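Local atomic coordinates of oxidoreductase, iron/ascorbate family (Shewanella oneidensis, PDB entry 3ON7), a protein that probably uses iron(II), 2-oxoglutarate and oxygen to form ethene and to oxidise L-arginine. Residues B[128-136]-B[218-226]; B[137-147]-B[252-260]. All blocks are in the same frame, centred on the assembly; numbering follows the deposited sequence.

Contact 1: residues B[128-136]-B[218-226]; sequences SPDEIKAKF and LQEASDGYF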
ATOM      1  N   SER B 128      19.702 -31.727   5.703  1.00 28.68           N
ATOM      2  CA  SER B 128      20.608 -30.745   5.098  1.00 29.57           C
ATOM      3  C   SER B 128      22.039 -31.100   5.509  1.00 31.86           C
ATOM      4  O   SER B 128      22.252 -31.573   6.627  1.00 32.67           O
ATOM      5  CB  SER B 128      20.306 -29.331   5.586  1.00 28.93           C
ATOM      6  OG  SER B 128      19.046 -28.855   5.152  1.00 26.18           O
ATOM      7  N   PRO B 129      23.026 -30.881   4.616  1.00 31.97           N
ATOM      8  CA  PRO B 129      24.418 -30.982   5.079  1.00 34.09           C
ATOM      9  C   PRO B 129      24.722 -29.942   6.168  1.00 34.71           C
ATOM     10  O   PRO B 129      24.022 -28.927   6.273  1.00 33.53           O
ATOM     11  CB  PRO B 129      25.244 -30.695   3.814  1.00 33.41           C
ATOM     12  CG  PRO B 129      24.330 -30.938   2.673  1.00 32.55           C
ATOM     13  CD  PRO B 129      22.933 -30.660   3.162  1.00 31.86           C
ATOM     14  N   ASP B 130      25.746 -30.200   6.972  1.00 37.22           N
ATOM     15  CA  ASP B 130      26.071 -29.331   8.117  1.00 38.92           C
ATOM     16  C   ASP B 130      26.397 -27.891   7.701  1.00 38.12           C
ATOM     17  O   ASP B 130      26.109 -26.963   8.441  1.00 38.52           O
ATOM     18  CB  ASP B 130      27.232 -29.918   8.944  1.00 41.24           C
ATOM     19  CG  ASP B 130      26.800 -31.100   9.840  1.00 46.51           C
ATOM     20  OD1 ASP B 130      25.597 -31.209  10.167  1.00 50.95           O
ATOM     21  OD2 ASP B 130      27.668 -31.915  10.243  1.00 51.63           O
ATOM     22  N   GLU B 131      26.993 -27.723   6.523  1.00 38.69           N
ATOM     23  CA  GLU B 131      27.327 -26.404   5.978  1.00 39.69           C
ATOM     24  C   GLU B 131      26.057 -25.644   5.566  1.00 38.30           C
ATOM     25  O   GLU B 131      26.001 -24.414   5.658  1.00 38.44           O
ATOM     26  CB  GLU B 131      28.309 -26.539   4.788  1.00 41.32           C
ATOM     27  CG  GLU B 131      27.679 -26.923   3.443  1.00 46.72           C
ATOM     28  CD  GLU B 131      28.677 -27.533   2.467  1.00 58.66           C
ATOM     29  N   ILE B 132      25.038 -26.379   5.124  1.00 35.52           N
ATOM     30  CA  ILE B 132      23.759 -25.773   4.783  1.00 33.44           C
ATOM     31  C   ILE B 132      22.965 -25.488   6.072  1.00 33.43           C
ATOM     32  O   ILE B 132      22.386 -24.409   6.214  1.00 33.82           O
ATOM     33  CB  ILE B 132      22.941 -26.645   3.812  1.00 33.26           C
ATOM     34  CG1 ILE B 132      23.752 -26.997   2.553  1.00 33.73           C
ATOM     35  CG2 ILE B 132      21.662 -25.935   3.422  1.00 29.83           C
ATOM     36  CD1 ILE B 132      24.266 -25.810   1.762  1.00 29.47           C
ATOM     37  N   LYS B 133      22.953 -26.432   7.016  1.00 33.58           N
ATOM     38  CA  LYS B 133      22.326 -26.196   8.330  1.00 34.01           C
ATOM     39  C   LYS B 133      22.765 -24.877   8.933  1.00 33.68           C
ATOM     40  O   LYS B 133      21.935 -24.115   9.421  1.00 34.07           O
ATOM     41  CB  LYS B 133      22.660 -27.302   9.339  1.00 35.61           C
ATOM     42  CG  LYS B 133      21.785 -28.536   9.280  1.00 40.08           C
ATOM     43  CD  LYS B 133      22.557 -29.788   9.765  1.00 41.89           C
ATOM     44  CE  LYS B 133      21.625 -30.930  10.151  1.00 45.65           C
ATOM     45  NZ  LYS B 133      22.122 -32.261   9.674  1.00 45.30           N
ATOM     46  N   ALA B 134      24.070 -24.616   8.901  1.00 35.48           N
ATOM     47  CA  ALA B 134      24.650 -23.421   9.526  1.00 36.15           C
ATOM     48  C   ALA B 134      24.183 -22.113   8.879  1.00 35.37           C
ATOM     49  O   ALA B 134      24.334 -21.054   9.467  1.00 36.10           O
ATOM     50  CB  ALA B 134      26.180 -23.499   9.508  1.00 36.68           C
ATOM     51  N   LYS B 135      23.617 -22.183   7.679  1.00 35.28           N
ATOM     52  CA  LYS B 135      23.092 -20.988   7.016  1.00 35.69           C
ATOM     53  C   LYS B 135      21.717 -20.548   7.544  1.00 33.16           C
ATOM     54  O   LYS B 135      21.338 -19.397   7.387  1.00 32.23           O
ATOM     55  CB  LYS B 135      23.042 -21.203   5.506  1.00 36.27           C
ATOM     56  CG  LYS B 135      24.418 -21.329   4.885  1.00 41.34           C
ATOM     57  CD  LYS B 135      24.346 -21.307   3.357  1.00 48.15           C
ATOM     58  CE  LYS B 135      25.708 -21.604   2.722  1.00 55.44           C
ATOM     59  NZ  LYS B 135      26.775 -20.721   3.267  1.00 56.18           N
ATOM     60  N   PHE B 136      20.989 -21.454   8.184  1.00 30.88           N
ATOM     61  CA  PHE B 136      19.673 -21.139   8.705  1.00 30.00           C
ATOM     62  C   PHE B 136      19.824 -20.373  10.006  1.00 29.48           C
ATOM     63  O   PHE B 136      20.445 -20.865  10.942  1.00 30.18           O
ATOM     64  CB  PHE B 136      18.868 -22.417   8.934  1.00 30.07           C
ATOM     65  CG  PHE B 136      18.780 -23.318   7.728  1.00 29.58           C
ATOM     66  CD1 PHE B 136      18.766 -22.802   6.439  1.00 30.03           C
ATOM     67  CD2 PHE B 136      18.671 -24.692   7.894  1.00 28.87           C
ATOM     68  CE1 PHE B 136      18.666 -23.652   5.340  1.00 28.52           C
ATOM     69  CE2 PHE B 136      18.578 -25.533   6.815  1.00 27.69           C
ATOM     70  CZ  PHE B 136      18.568 -25.014   5.532  1.00 28.55           C
ATOM     71  N   LEU B 218      13.321 -19.967   0.929  1.00 17.91           N
ATOM     72  CA  LEU B 218      14.129 -21.127   1.375  1.00 20.47           C
ATOM     73  C   LEU B 218      15.315 -21.376   0.445  1.00 21.00           C
ATOM     74  O   LEU B 218      16.379 -21.843   0.898  1.00 21.10           O
ATOM     75  CB  LEU B 218      13.270 -22.413   1.521  1.00 18.71           C
ATOM     76  CG  LEU B 218      13.943 -23.641   2.147  1.00 19.59           C
ATOM     77  CD1 LEU B 218      14.643 -23.299   3.460  1.00 17.04           C
ATOM     78  CD2 LEU B 218      12.917 -24.777   2.385  1.00 17.94           C
ATOM     79  N   GLN B 219      15.143 -21.064  -0.844  1.00 21.00           N
ATOM     80  CA  GLN B 219      16.277 -21.064  -1.762  1.00 22.83           C
ATOM     81  C   GLN B 219      17.340 -20.101  -1.260  1.00 24.16           C
ATOM     82  O   GLN B 219      18.529 -20.452  -1.184  1.00 25.76           O
ATOM     83  CB  GLN B 219      15.873 -20.723  -3.189  1.00 21.69           C
ATOM     84  CG  GLN B 219      17.031 -20.824  -4.175  1.00 25.68           C
ATOM     85  CD  GLN B 219      16.645 -20.552  -5.628  1.00 27.96           C
ATOM     86  OE1 GLN B 219      15.798 -21.221  -6.198  1.00 25.25           O
ATOM     87  NE2 GLN B 219      17.322 -19.597  -6.244  1.00 38.59           N
ATOM     88  N   GLU B 220      16.911 -18.892  -0.902  1.00 23.50           N
ATOM     89  CA  GLU B 220      17.820 -17.880  -0.378  1.00 23.76           C
ATOM     90  C   GLU B 220      18.437 -18.323   0.944  1.00 24.76           C
ATOM     91  O   GLU B 220      19.631 -18.145   1.141  1.00 23.86           O
ATOM     92  CB  GLU B 220      17.083 -16.554  -0.179  1.00 23.49           C
ATOM     93  CG  GLU B 220      17.940 -15.426   0.383  1.00 26.50           C
ATOM     94  CD  GLU B 220      19.049 -14.972  -0.558  1.00 26.38           C
ATOM     95  OE1 GLU B 220      19.007 -15.246  -1.781  1.00 30.02           O
ATOM     96  OE2 GLU B 220      19.963 -14.311  -0.067  1.00 26.32           O
ATOM     97  N   ALA B 221      17.627 -18.891   1.849  1.00 23.27           N
ATOM     98  CA  ALA B 221      18.132 -19.298   3.162  1.00 24.08           C
ATOM     99  C   ALA B 221      19.164 -20.420   3.076  1.00 26.07           C
ATOM    100  O   ALA B 221      20.062 -20.498   3.912  1.00 28.30           O
ATOM    101  CB  ALA B 221      17.003 -19.701   4.086  1.00 22.27           C
ATOM    102  N   SER B 222      19.045 -21.258   2.056  1.00 26.40           N
ATOM    103  CA  SER B 222      19.892 -22.432   1.890  1.00 26.89           C
ATOM    104  C   SER B 222      20.932 -22.229   0.802  1.00 27.76           C
ATOM    105  O   SER B 222      21.528 -23.199   0.333  1.00 28.23           O
ATOM    106  CB  SER B 222      19.027 -23.631   1.512  1.00 27.19           C
ATOM    107  OG  SER B 222      18.471 -23.435   0.227  1.00 23.55           O
ATOM    108  N   ASP B 223      21.155 -20.975   0.412  1.00 28.46           N
ATOM    109  CA  ASP B 223      22.134 -20.633  -0.612  1.00 30.11           C
ATOM    110  C   ASP B 223      22.017 -21.501  -1.863  1.00 28.60           C
ATOM    111  O   ASP B 223      23.013 -22.014  -2.360  1.00 28.90           O
ATOM    112  CB  ASP B 223      23.563 -20.717  -0.047  1.00 33.14           C
ATOM    113  CG  ASP B 223      24.590 -20.015  -0.939  1.00 39.24           C
ATOM    114  OD1 ASP B 223      24.273 -18.921  -1.471  1.00 44.95           O
ATOM    115  OD2 ASP B 223      25.707 -20.558  -1.105  1.00 44.27           O
ATOM    116  N   GLY B 224      20.801 -21.675  -2.369  1.00 26.52           N
ATOM    117  CA  GLY B 224      20.605 -22.399  -3.632  1.00 26.12           C
ATOM    118  C   GLY B 224      20.629 -23.910  -3.531  1.00 24.38           C
ATOM    119  O   GLY B 224      20.379 -24.587  -4.514  1.00 25.81           O
ATOM    120  N   TYR B 225      20.915 -24.454  -2.351  1.00 24.73           N
ATOM    121  CA  TYR B 225      20.946 -25.906  -2.167  1.00 23.86           C
ATOM    122  C   TYR B 225      19.575 -26.520  -2.412  1.00 23.49           C
ATOM    123  O   TYR B 225      19.486 -27.580  -3.021  1.00 22.67           O
ATOM    124  CB  TYR B 225      21.438 -26.295  -0.778  1.00 24.22           C
ATOM    125  CG  TYR B 225      21.617 -27.794  -0.592  1.00 21.82           C
ATOM    126  CD1 TYR B 225      22.760 -28.450  -1.057  1.00 30.91           C
ATOM    127  CD2 TYR B 225      20.650 -28.554   0.054  1.00 28.11           C
ATOM    128  CE1 TYR B 225      22.935 -29.836  -0.878  1.00 28.57           C
ATOM    129  CE2 TYR B 225      20.805 -29.935   0.227  1.00 30.16           C
ATOM    130  CZ  TYR B 225      21.948 -30.566  -0.242  1.00 28.44           C
ATOM    131  OH  TYR B 225      22.091 -31.918  -0.065  1.00 29.46           O
ATOM    132  N   PHE B 226      18.521 -25.851  -1.937  1.00 23.31           N
ATOM    133  CA  PHE B 226      17.152 -26.235  -2.261  1.00 24.08           C
ATOM    134  C   PHE B 226      16.600 -25.262  -3.288  1.00 23.45           C
ATOM    135  O   PHE B 226      16.435 -24.092  -2.987  1.00 23.19           O
ATOM    136  CB  PHE B 226      16.276 -26.244  -1.005  1.00 23.70           C
ATOM    137  CG  PHE B 226      16.617 -27.350  -0.049  1.00 24.14           C
ATOM    138  CD1 PHE B 226      16.409 -28.677  -0.404  1.00 27.31           C
ATOM    139  CD2 PHE B 226      17.163 -27.077   1.189  1.00 25.00           C
ATOM    140  CE1 PHE B 226      16.731 -29.708   0.465  1.00 27.30           C
ATOM    141  CE2 PHE B 226      17.496 -28.107   2.066  1.00 26.46           C
ATOM    142  CZ  PHE B 226      17.272 -29.422   1.704  1.00 27.89           C
TER
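Apolar packing, centred on Ile132 and Tyr225, joins 128-136 to 218-226, and no hydrogen bond crosses between them. Ile132 lays CG1 over one face of the Tyr225 ring in a CH-pi contact, 4.2 Å from CG1 to the ring centroid, while its CD1 reaches Tyr225 CB. The tyrosine stretches out to meet them because its CG stands anti to the backbone N (chi1 -174°), which carries the phenol end on to Pro129, whose CD lies 3.5 Å from Tyr225 CZ. An alanine in place of Tyr225 would probably open a gap beside Ile132 CG1 and strip Pro129 of its aromatic neighbour.

Two further rings meet the opposite segment edge-on. Phe136 turns its edge to Ala221 O and Ser222 CB, with CE1 3.8 Å from Ser222 CB; the Ile132 carbonyl oxygen sits over the centre of one of its faces. Phe226 offers its edge to Ser128 OG, a hydroxyl whose hydrogen bond goes to Ile124 O.

Within 218-226, Ser222 OG donates to Leu218 O (2.7 Å between OG and O) and accepts from Phe226 N, which fixes its rotation. Asp223, at positive phi, is the C-prime residue of a Schellman motif ending helix 216-221. Beside it the aliphatic part of Lys135 rests CD on Asp223 CB at 3.5 Å; their opposite charges stay beyond salt-bridge distance.

The contact thus sets the short helix 130-133, which follows the long helix 103-126, against the C-terminal end of helix 216-221, and helix 14-25 packs Arg23 on both Tyr225 and Phe226 and Val19 on Phe226.

Contact 2: residues B[137-147]-B[252-260]; sequences SIPLPEMIANS and LHPHPSVVL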
ATOM      1  N   SER B 137      19.282 -19.163  10.061  1.00 27.83           N
ATOM      2  CA  SER B 137      19.500 -18.274  11.216  1.00 26.71           C
ATOM      3  C   SER B 137      18.782 -18.766  12.468  1.00 27.15           C
ATOM      4  O   SER B 137      19.239 -18.560  13.575  1.00 27.73           O
ATOM      5  CB  SER B 137      19.047 -16.855  10.888  1.00 26.49           C
ATOM      6  OG  SER B 137      17.660 -16.806  10.579  1.00 24.75           O
ATOM      7  N   ILE B 138      17.622 -19.382  12.288  1.00 25.70           N
ATOM      8  CA  ILE B 138      16.942 -20.041  13.388  1.00 26.21           C
ATOM      9  C   ILE B 138      16.442 -21.341  12.810  1.00 24.92           C
ATOM     10  O   ILE B 138      16.464 -21.504  11.601  1.00 22.55           O
ATOM     11  CB  ILE B 138      15.801 -19.177  13.985  1.00 26.22           C
ATOM     12  CG1 ILE B 138      14.732 -18.845  12.943  1.00 25.04           C
ATOM     13  CG2 ILE B 138      16.364 -17.880  14.561  1.00 23.60           C
ATOM     14  CD1 ILE B 138      13.513 -18.100  13.530  1.00 20.95           C
ATOM     15  N   PRO B 139      16.035 -22.288  13.659  1.00 26.48           N
ATOM     16  CA  PRO B 139      15.518 -23.536  13.087  1.00 26.11           C
ATOM     17  C   PRO B 139      14.343 -23.305  12.130  1.00 24.23           C
ATOM     18  O   PRO B 139      13.462 -22.500  12.421  1.00 23.58           O
ATOM     19  CB  PRO B 139      15.083 -24.332  14.319  1.00 25.10           C
ATOM     20  CG  PRO B 139      15.976 -23.842  15.408  1.00 29.10           C
ATOM     21  CD  PRO B 139      16.200 -22.380  15.122  1.00 28.22           C
ATOM     22  N   LEU B 140      14.334 -24.022  11.011  1.00 24.56           N
ATOM     23  CA  LEU B 140      13.338 -23.799   9.949  1.00 24.06           C
ATOM     24  C   LEU B 140      11.901 -23.797  10.485  1.00 23.78           C
ATOM     25  O   LEU B 140      11.097 -22.965  10.093  1.00 24.26           O
ATOM     26  CB  LEU B 140      13.480 -24.842   8.817  1.00 23.70           C
ATOM     27  CG  LEU B 140      14.794 -24.892   8.016  1.00 25.34           C
ATOM     28  CD1 LEU B 140      14.694 -25.891   6.884  1.00 20.34           C
ATOM     29  CD2 LEU B 140      15.155 -23.520   7.463  1.00 22.49           C
ATOM     30  N   PRO B 141      11.573 -24.727  11.392  1.00 25.08           N
ATOM     31  CA  PRO B 141      10.212 -24.758  11.901  1.00 23.81           C
ATOM     32  C   PRO B 141       9.802 -23.509  12.670  1.00 24.61           C
ATOM     33  O   PRO B 141       8.627 -23.164  12.671  1.00 23.21           O
ATOM     34  CB  PRO B 141      10.224 -25.956  12.839  1.00 24.50           C
ATOM     35  CG  PRO B 141      11.278 -26.827  12.312  1.00 25.17           C
ATOM     36  CD  PRO B 141      12.344 -25.899  11.840  1.00 26.11           C
ATOM     37  N   GLU B 142      10.768 -22.864  13.324  1.00 25.74           N
ATOM     38  CA  GLU B 142      10.523 -21.672  14.119  1.00 27.23           C
ATOM     39  C   GLU B 142      10.193 -20.480  13.248  1.00 25.97           C
ATOM     40  O   GLU B 142       9.548 -19.552  13.728  1.00 26.59           O
ATOM     41  CB  GLU B 142      11.727 -21.323  15.004  1.00 29.30           C
ATOM     42  CG  GLU B 142      11.746 -22.018  16.336  1.00 36.45           C
ATOM     43  CD  GLU B 142      12.952 -21.615  17.177  1.00 46.54           C
ATOM     44  OE1 GLU B 142      13.271 -20.393  17.248  1.00 36.89           O
ATOM     45  OE2 GLU B 142      13.573 -22.541  17.756  1.00 45.51           O
HETATM   46  N   MSE B 143      10.629 -20.517  11.980  1.00 24.53           N
HETATM   47  CA  MSE B 143      10.360 -19.441  11.015  1.00 23.36           C
HETATM   48  C   MSE B 143       8.879 -19.273  10.725  1.00 21.28           C
HETATM   49  O   MSE B 143       8.455 -18.176  10.404  1.00 21.41           O
HETATM   50  CB  MSE B 143      11.102 -19.685   9.677  1.00 22.86           C
HETATM   51  CG  MSE B 143      12.613 -19.632   9.780  1.00 20.63           C
HETATM   52 SE   MSE B 143      13.542 -19.876   8.107  0.75 12.79          SE
HETATM   53  CE  MSE B 143      15.348 -19.473   8.723  1.00 17.25           C
ATOM     54  N   ILE B 144       8.100 -20.355  10.817  1.00 21.76           N
ATOM     55  CA  ILE B 144       6.671 -20.325  10.463  1.00 20.65           C
ATOM     56  C   ILE B 144       5.715 -20.490  11.658  1.00 22.05           C
ATOM     57  O   ILE B 144       4.486 -20.383  11.508  1.00 21.20           O
ATOM     58  CB  ILE B 144       6.312 -21.407   9.412  1.00 20.98           C
ATOM     59  CG1 ILE B 144       6.465 -22.827   9.964  1.00 21.47           C
ATOM     60  CG2 ILE B 144       7.148 -21.245   8.140  1.00 19.38           C
ATOM     61  CD1 ILE B 144       5.517 -23.840   9.259  1.00 22.88           C
ATOM     62  N   ALA B 145       6.250 -20.796  12.832  1.00 23.06           N
ATOM     63  CA  ALA B 145       5.378 -20.961  14.002  1.00 23.61           C
ATOM     64  C   ALA B 145       4.618 -19.652  14.243  1.00 22.27           C
ATOM     65  O   ALA B 145       5.233 -18.641  14.489  1.00 19.11           O
ATOM     66  CB  ALA B 145       6.197 -21.322  15.228  1.00 23.45           C
ATOM     67  N   ASN B 146       3.291 -19.697  14.161  1.00 22.68           N
ATOM     68  CA  ASN B 146       2.415 -18.536  14.395  1.00 22.85           C
ATOM     69  C   ASN B 146       2.754 -17.364  13.505  1.00 22.91           C
ATOM     70  O   ASN B 146       2.742 -16.226  13.939  1.00 22.94           O
ATOM     71  CB  ASN B 146       2.426 -18.126  15.874  1.00 24.67           C
ATOM     72  CG  ASN B 146       1.777 -19.182  16.768  1.00 31.23           C
ATOM     73  OD1 ASN B 146       0.674 -19.651  16.485  1.00 34.23           O
ATOM     74  ND2 ASN B 146       2.458 -19.563  17.834  1.00 33.08           N
ATOM     75  N   SER B 147       3.070 -17.669  12.252  1.00 23.04           N
ATOM     76  CA  SER B 147       3.390 -16.673  11.272  1.00 22.42           C
ATOM     77  C   SER B 147       2.131 -15.973  10.818  1.00 21.28           C
ATOM     78  O   SER B 147       1.163 -16.609  10.386  1.00 20.36           O
ATOM     79  CB  SER B 147       4.054 -17.289  10.044  1.00 22.02           C
ATOM     80  OG  SER B 147       4.011 -16.354   8.988  1.00 22.26           O
ATOM     81  N   LEU B 252       3.321 -21.174   3.227  1.00 15.59           N
ATOM     82  CA  LEU B 252       3.975 -20.976   4.534  1.00 16.41           C
ATOM     83  C   LEU B 252       4.978 -19.841   4.329  1.00 16.97           C
ATOM     84  O   LEU B 252       5.844 -19.944   3.458  1.00 18.59           O
ATOM     85  CB  LEU B 252       4.682 -22.264   5.035  1.00 15.28           C
ATOM     86  CG  LEU B 252       3.872 -23.471   5.537  1.00 17.61           C
ATOM     87  CD1 LEU B 252       2.919 -23.077   6.615  1.00 17.71           C
ATOM     88  CD2 LEU B 252       3.113 -24.199   4.432  1.00 16.26           C
ATOM     89  N   HIS B 253       4.808 -18.740   5.063  1.00 17.09           N
ATOM     90  CA  HIS B 253       5.673 -17.578   4.958  1.00 17.19           C
ATOM     91  C   HIS B 253       6.422 -17.426   6.282  1.00 17.97           C
ATOM     92  O   HIS B 253       5.825 -17.564   7.338  1.00 13.30           O
ATOM     93  CB  HIS B 253       4.876 -16.286   4.744  1.00 18.03           C
ATOM     94  CG  HIS B 253       4.332 -16.097   3.358  1.00 22.03           C
ATOM     95  ND1 HIS B 253       4.856 -15.176   2.473  1.00 22.19           N
ATOM     96  CD2 HIS B 253       3.275 -16.663   2.729  1.00 19.09           C
ATOM     97  CE1 HIS B 253       4.156 -15.199   1.353  1.00 20.52           C
ATOM     98  NE2 HIS B 253       3.192 -16.093   1.481  1.00 25.55           N
ATOM     99  N   PRO B 254       7.716 -17.080   6.227  1.00 17.95           N
ATOM    100  CA  PRO B 254       8.453 -16.859   7.463  1.00 20.31           C
ATOM    101  C   PRO B 254       8.042 -15.554   8.138  1.00 19.47           C
ATOM    102  O   PRO B 254       7.411 -14.735   7.506  1.00 18.84           O
ATOM    103  CB  PRO B 254       9.897 -16.789   6.981  1.00 20.18           C
ATOM    104  CG  PRO B 254       9.802 -16.303   5.617  1.00 20.84           C
ATOM    105  CD  PRO B 254       8.553 -16.872   5.049  1.00 18.27           C
ATOM    106  N   HIS B 255       8.404 -15.358   9.411  1.00 19.93           N
ATOM    107  CA  HIS B 255       8.172 -14.065  10.042  1.00 19.79           C
ATOM    108  C   HIS B 255       9.001 -13.033   9.260  1.00 18.92           C
ATOM    109  O   HIS B 255      10.105 -13.357   8.826  1.00 19.62           O
ATOM    110  CB  HIS B 255       8.593 -14.059  11.508  1.00 20.26           C
ATOM    111  CG  HIS B 255       7.985 -15.153  12.311  1.00 23.24           C
ATOM    112  ND1 HIS B 255       6.621 -15.317  12.429  1.00 23.68           N
ATOM    113  CD2 HIS B 255       8.551 -16.158  13.021  1.00 26.62           C
ATOM    114  CE1 HIS B 255       6.375 -16.362  13.195  1.00 28.13           C
ATOM    115  NE2 HIS B 255       7.527 -16.895  13.564  1.00 25.35           N
ATOM    116  N   PRO B 256       8.466 -11.817   9.046  1.00 17.59           N
ATOM    117  CA  PRO B 256       9.170 -10.754   8.336  1.00 19.07           C
ATOM    118  C   PRO B 256      10.607 -10.522   8.799  1.00 19.57           C
ATOM    119  O   PRO B 256      11.500 -10.368   7.978  1.00 18.53           O
ATOM    120  CB  PRO B 256       8.315  -9.519   8.660  1.00 20.63           C
ATOM    121  CG  PRO B 256       6.957 -10.036   8.687  1.00 21.88           C
ATOM    122  CD  PRO B 256       7.052 -11.465   9.232  1.00 19.00           C
ATOM    123  N   SER B 257      10.805 -10.493  10.109  1.00 20.43           N
ATOM    124  CA  SER B 257      12.113 -10.222  10.690  1.00 22.76           C
ATOM    125  C   SER B 257      13.091 -11.390  10.649  1.00 23.24           C
ATOM    126  O   SER B 257      14.198 -11.254  11.158  1.00 26.25           O
ATOM    127  CB  SER B 257      11.948  -9.778  12.141  1.00 22.58           C
ATOM    128  OG  SER B 257      11.394 -10.822  12.916  1.00 27.66           O
ATOM    129  N   VAL B 258      12.716 -12.535  10.078  1.00 21.96           N
ATOM    130  CA  VAL B 258      13.661 -13.650   9.996  1.00 21.89           C
ATOM    131  C   VAL B 258      14.768 -13.292   9.038  1.00 22.80           C
ATOM    132  O   VAL B 258      14.496 -12.860   7.924  1.00 21.57           O
ATOM    133  CB  VAL B 258      13.014 -14.942   9.489  1.00 23.58           C
ATOM    134  CG1 VAL B 258      14.091 -15.983   9.119  1.00 17.21           C
ATOM    135  CG2 VAL B 258      12.084 -15.496  10.525  1.00 18.08           C
ATOM    136  N   VAL B 259      16.013 -13.454   9.480  1.00 23.41           N
ATOM    137  CA  VAL B 259      17.157 -13.248   8.612  1.00 22.51           C
ATOM    138  C   VAL B 259      17.279 -14.466   7.725  1.00 22.10           C
ATOM    139  O   VAL B 259      17.269 -15.583   8.225  1.00 23.95           O
ATOM    140  CB  VAL B 259      18.463 -13.066   9.418  1.00 24.98           C
ATOM    141  CG1 VAL B 259      19.660 -12.986   8.485  1.00 21.24           C
ATOM    142  CG2 VAL B 259      18.375 -11.824  10.302  1.00 22.26           C
ATOM    143  N   LEU B 260      17.355 -14.260   6.412  1.00 22.57           N
ATOM    144  CA  LEU B 260      17.448 -15.364   5.457  1.00 22.56           C
ATOM    145  C   LEU B 260      18.888 -15.657   5.073  1.00 22.91           C
ATOM    146  O   LEU B 260      19.236 -16.791   4.793  1.00 22.78           O
ATOM    147  CB  LEU B 260      16.664 -15.041   4.196  1.00 20.77           C
ATOM    148  CG  LEU B 260      15.148 -14.948   4.333  1.00 23.73           C
ATOM    149  CD1 LEU B 260      14.547 -14.292   3.079  1.00 19.36           C
ATOM    150  CD2 LEU B 260      14.528 -16.326   4.598  1.00 22.58           C
TER
HETATM  151  O   HOH W   1      18.441 -18.082   7.689  1.00 19.41           O
HETATM  152  O   HOH W   2      16.167 -14.877  12.534  1.00 21.84           O
HETATM  153  O   HOH W   3       8.772 -18.380  15.992  1.00 28.43           O
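Met143, a selenomethionine here, and His255 each hold CG anti to the carbonyl carbon (chi1 -65° and -53°). Beyond CG the Met143 chain runs extended, bringing CE to within 3.7 Å of Val258 CG1, and the two side chains cross at about a right angle. The His255 torsion brings its imidazole against the end of the weakly bonded helix 140-144, where Met143 O lies 3.3 Å above one ring face, offset toward the rim. Met143 O also accepts from His255 N, 3.0 Å away, and takes a CA-H...O contact from Pro254 CA.

Two serine hydroxyls fasten the ends. Ser137 OG donates to Val259 O in the carbonyl plane, on a lone pair, 2.7 Å from OG to O. Ser147 OG, equally close to His253 O at 2.7 Å, approaches from above the carbonyl plane. Farther in, Ile144 CD1 meets Leu252 CD1 at 3.8 Å.

One water donates to Glu142 O and lies 3.1 Å from His255 NE2, whose own bond to Glu142 O is weak; another joins Ser137 N to Val259 O. Serine hydroxyls, a main-chain N-H and water thus satisfy backbone carbonyls, binding a short helix and its flanking loops to the irregular segment leaving core strand 245-252, without strand pairing.

Along the chain the four segments alternate: 128-136 runs straight into 137-147, then come 218-226 and 252-260, so the two contacts cross. Their centres are about 14 Å apart, and they touch where Leu218 CD1 packs on Leu140 CD2 and where Ala221 and Glu220 meet Leu260. Together they pack the connection between helix 103-126 and strand 151-157 onto the end of helix 216-221 with the turn after it, and onto the loop leaving strand 245-252. That strand belongs to the main sheet of the double-stranded beta-helix (cupin-type) core known for 2-oxoglutarate oxygenases. Contact 2 also reaches the assembly, since His253 and Val259 pack on a second subunit and Pro256 and Ser257 on a third.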